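Local coordinates for aminomethyltransferase (Bartonella henselae, PDB 3GIR), which belongs to the aminomethyltransferase (glycine cleavage T-protein) family, with a folate-binding domain followed by a C-terminal barrel domain, at residues P345-D348 and G349-M353. Sequence-based numbering, arbitrary orientation.
Sequences PSFD and GPVAM
Phe347 and Val351 meet where the backbone leaves a short turn, helical in its torsions at 345-347, passes through the left-handed conformation at Asp348 (phi 59°, psi 48°) and runs on extended from Gly349. Asp348 and Gly349 both face Gly344, which makes a G1 beta bulge. The turn joins antiparallel strands 334-344 and 349-356 in the C-terminal barrel domain of this T-protein relative. Across 345-348 and 349-353 there is no hydrogen bond; the side chains meet by apolar contact of Phe347 with Val351. CG of Phe347 stands anti to the backbone N (chi1 -171°), which carries the ring forward alongside the start of the strand. Its CD2 lies 3.5 Å from CG1 of Val351. CG1 of Val351 comes in obliquely and also lies 3.8 Å from CG of Phe347. Anti to its own carbonyl carbon, CG1 is the Val351 branch that reaches the ring. The Phe347 and Val351 side chains pass alongside one another, running in opposing senses. Phe385 adds an edge-to-face ring contact to Phe347, and Val351 also rests on Leu256 of helix 248-257. The turn is tied to the rest of the chain by Glu257, whose OE2 accepts a hydrogen bond from the backbone N of Phe347, and by His69, hydrogen-bonded to OG of Ser346. The carbonyls of the strand border the ring too. O of Pro350 lies oblique to it, 3.9 Å from CE2 of Phe347, whereas O of Gly349 sits at the ring edge, in plane, 3.8 Å from CD2 of Phe347.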
ATOM      1  N   PRO A 345     -15.282  10.051  -2.361  1.00 20.92           N
ATOM      2  CA  PRO A 345     -15.787  11.361  -2.811  1.00 20.30           C
ATOM      3  C   PRO A 345     -15.534  11.665  -4.287  1.00 21.72           C
ATOM      4  O   PRO A 345     -16.268  12.474  -4.897  1.00 21.66           O
ATOM      5  CB  PRO A 345     -15.011  12.350  -1.934  1.00 21.74           C
ATOM      6  CG  PRO A 345     -14.692  11.567  -0.721  1.00 22.29           C
ATOM      7  CD  PRO A 345     -14.360  10.215  -1.218  1.00 20.00           C
ATOM      8  N   SER A 346     -14.500  11.064  -4.860  1.00 20.81           N
ATOM      9  CA  SER A 346     -14.183  11.273  -6.291  1.00 21.16           C
ATOM     10  C   SER A 346     -15.126  10.442  -7.134  1.00 22.62           C
ATOM     11  O   SER A 346     -15.706  10.947  -8.096  1.00 25.62           O
ATOM     12  CB  SER A 346     -12.739  11.005  -6.639  1.00 21.31           C
ATOM     13  OG  SER A 346     -11.894  11.744  -5.828  1.00 20.82           O
ATOM     14  N   PHE A 347     -15.346   9.197  -6.732  1.00 22.58           N
ATOM     15  CA  PHE A 347     -16.304   8.318  -7.393  1.00 23.38           C
ATOM     16  C   PHE A 347     -17.744   8.815  -7.188  1.00 24.71           C
ATOM     17  O   PHE A 347     -18.616   8.513  -8.036  1.00 25.48           O
ATOM     18  CB  PHE A 347     -16.168   6.904  -6.824  1.00 23.84           C
ATOM     19  CG  PHE A 347     -16.955   5.863  -7.573  1.00 21.59           C
ATOM     20  CD1 PHE A 347     -16.631   5.598  -8.895  1.00 23.71           C
ATOM     21  CD2 PHE A 347     -17.990   5.192  -7.002  1.00 23.21           C
ATOM     22  CE1 PHE A 347     -17.331   4.628  -9.632  1.00 23.96           C
ATOM     23  CE2 PHE A 347     -18.731   4.188  -7.708  1.00 21.28           C
ATOM     24  CZ  PHE A 347     -18.368   3.917  -9.030  1.00 24.17           C
ATOM     25  N   ASP A 348     -17.936   9.604  -6.124  1.00 25.73           N
ATOM     26  CA  ASP A 348     -19.193  10.149  -5.648  1.00 26.27           C
ATOM     27  C   ASP A 348     -20.186   9.066  -5.319  1.00 25.94           C
ATOM     28  O   ASP A 348     -21.365   9.138  -5.689  1.00 26.39           O
ATOM     29  CB  ASP A 348     -19.786  11.140  -6.629  1.00 27.47           C
ATOM     30  CG  ASP A 348     -20.848  11.994  -5.997  1.00 29.68           C
ATOM     31  OD1 ASP A 348     -20.827  12.241  -4.763  1.00 35.51           O
ATOM     32  OD2 ASP A 348     -21.740  12.396  -6.766  1.00 36.35           O
ATOM     33  N   GLY A 349     -19.711   8.077  -4.575  1.00 23.11           N
ATOM     34  CA  GLY A 349     -20.569   7.066  -3.993  1.00 22.70           C
ATOM     35  C   GLY A 349     -19.753   5.999  -3.288  1.00 21.48           C
ATOM     36  O   GLY A 349     -18.532   6.076  -3.297  1.00 19.45           O
ATOM     37  N   PRO A 350     -20.432   5.058  -2.618  1.00 20.70           N
ATOM     38  CA  PRO A 350     -19.746   3.945  -1.932  1.00 20.44           C
ATOM     39  C   PRO A 350     -18.878   3.121  -2.899  1.00 20.61           C
ATOM     40  O   PRO A 350     -19.274   2.880  -4.072  1.00 20.17           O
ATOM     41  CB  PRO A 350     -20.892   3.115  -1.360  1.00 20.39           C
ATOM     42  CG  PRO A 350     -22.039   3.953  -1.437  1.00 24.48           C
ATOM     43  CD  PRO A 350     -21.888   4.965  -2.447  1.00 23.10           C
ATOM     44  N   VAL A 351     -17.697   2.743  -2.409  1.00 17.83           N
ATOM     45  CA  VAL A 351     -16.733   1.890  -3.059  1.00 18.52           C
ATOM     46  C   VAL A 351     -16.373   0.808  -2.059  1.00 17.79           C
ATOM     47  O   VAL A 351     -16.500   0.987  -0.833  1.00 17.72           O
ATOM     48  CB  VAL A 351     -15.515   2.697  -3.530  1.00 18.82           C
ATOM     49  CG1 VAL A 351     -16.042   3.766  -4.536  1.00 20.19           C
ATOM     50  CG2 VAL A 351     -14.833   3.440  -2.389  1.00 17.37           C
ATOM     51  N   ALA A 352     -16.075  -0.375  -2.539  1.00 17.64           N
ATOM     52  CA  ALA A 352     -15.637  -1.457  -1.742  1.00 18.40           C
ATOM     53  C   ALA A 352     -14.843  -2.493  -2.506  1.00 18.34           C
ATOM     54  O   ALA A 352     -14.759  -2.444  -3.740  1.00 17.64           O
ATOM     55  CB  ALA A 352     -16.974  -2.179  -1.197  1.00 15.49           C
ATOM     56  N   MET A 353     -14.207  -3.402  -1.754  1.00 17.38           N
ATOM     57  CA  MET A 353     -13.509  -4.545  -2.349  0.50 17.03           C
ATOM     58  C   MET A 353     -13.795  -5.719  -1.458  1.00 17.20           C
ATOM     59  O   MET A 353     -14.120  -5.577  -0.283  1.00 17.16           O
ATOM     60  CB  MET A 353     -11.991  -4.342  -2.480  0.50 18.02           C
ATOM     61  CG  MET A 353     -11.600  -3.412  -3.549  0.50 19.49           C
ATOM     62  SD  MET A 353      -9.809  -3.427  -3.895  0.50 21.62           S
ATOM     63  CE  MET A 353      -9.159  -3.744  -2.271  0.50 22.73           C
TER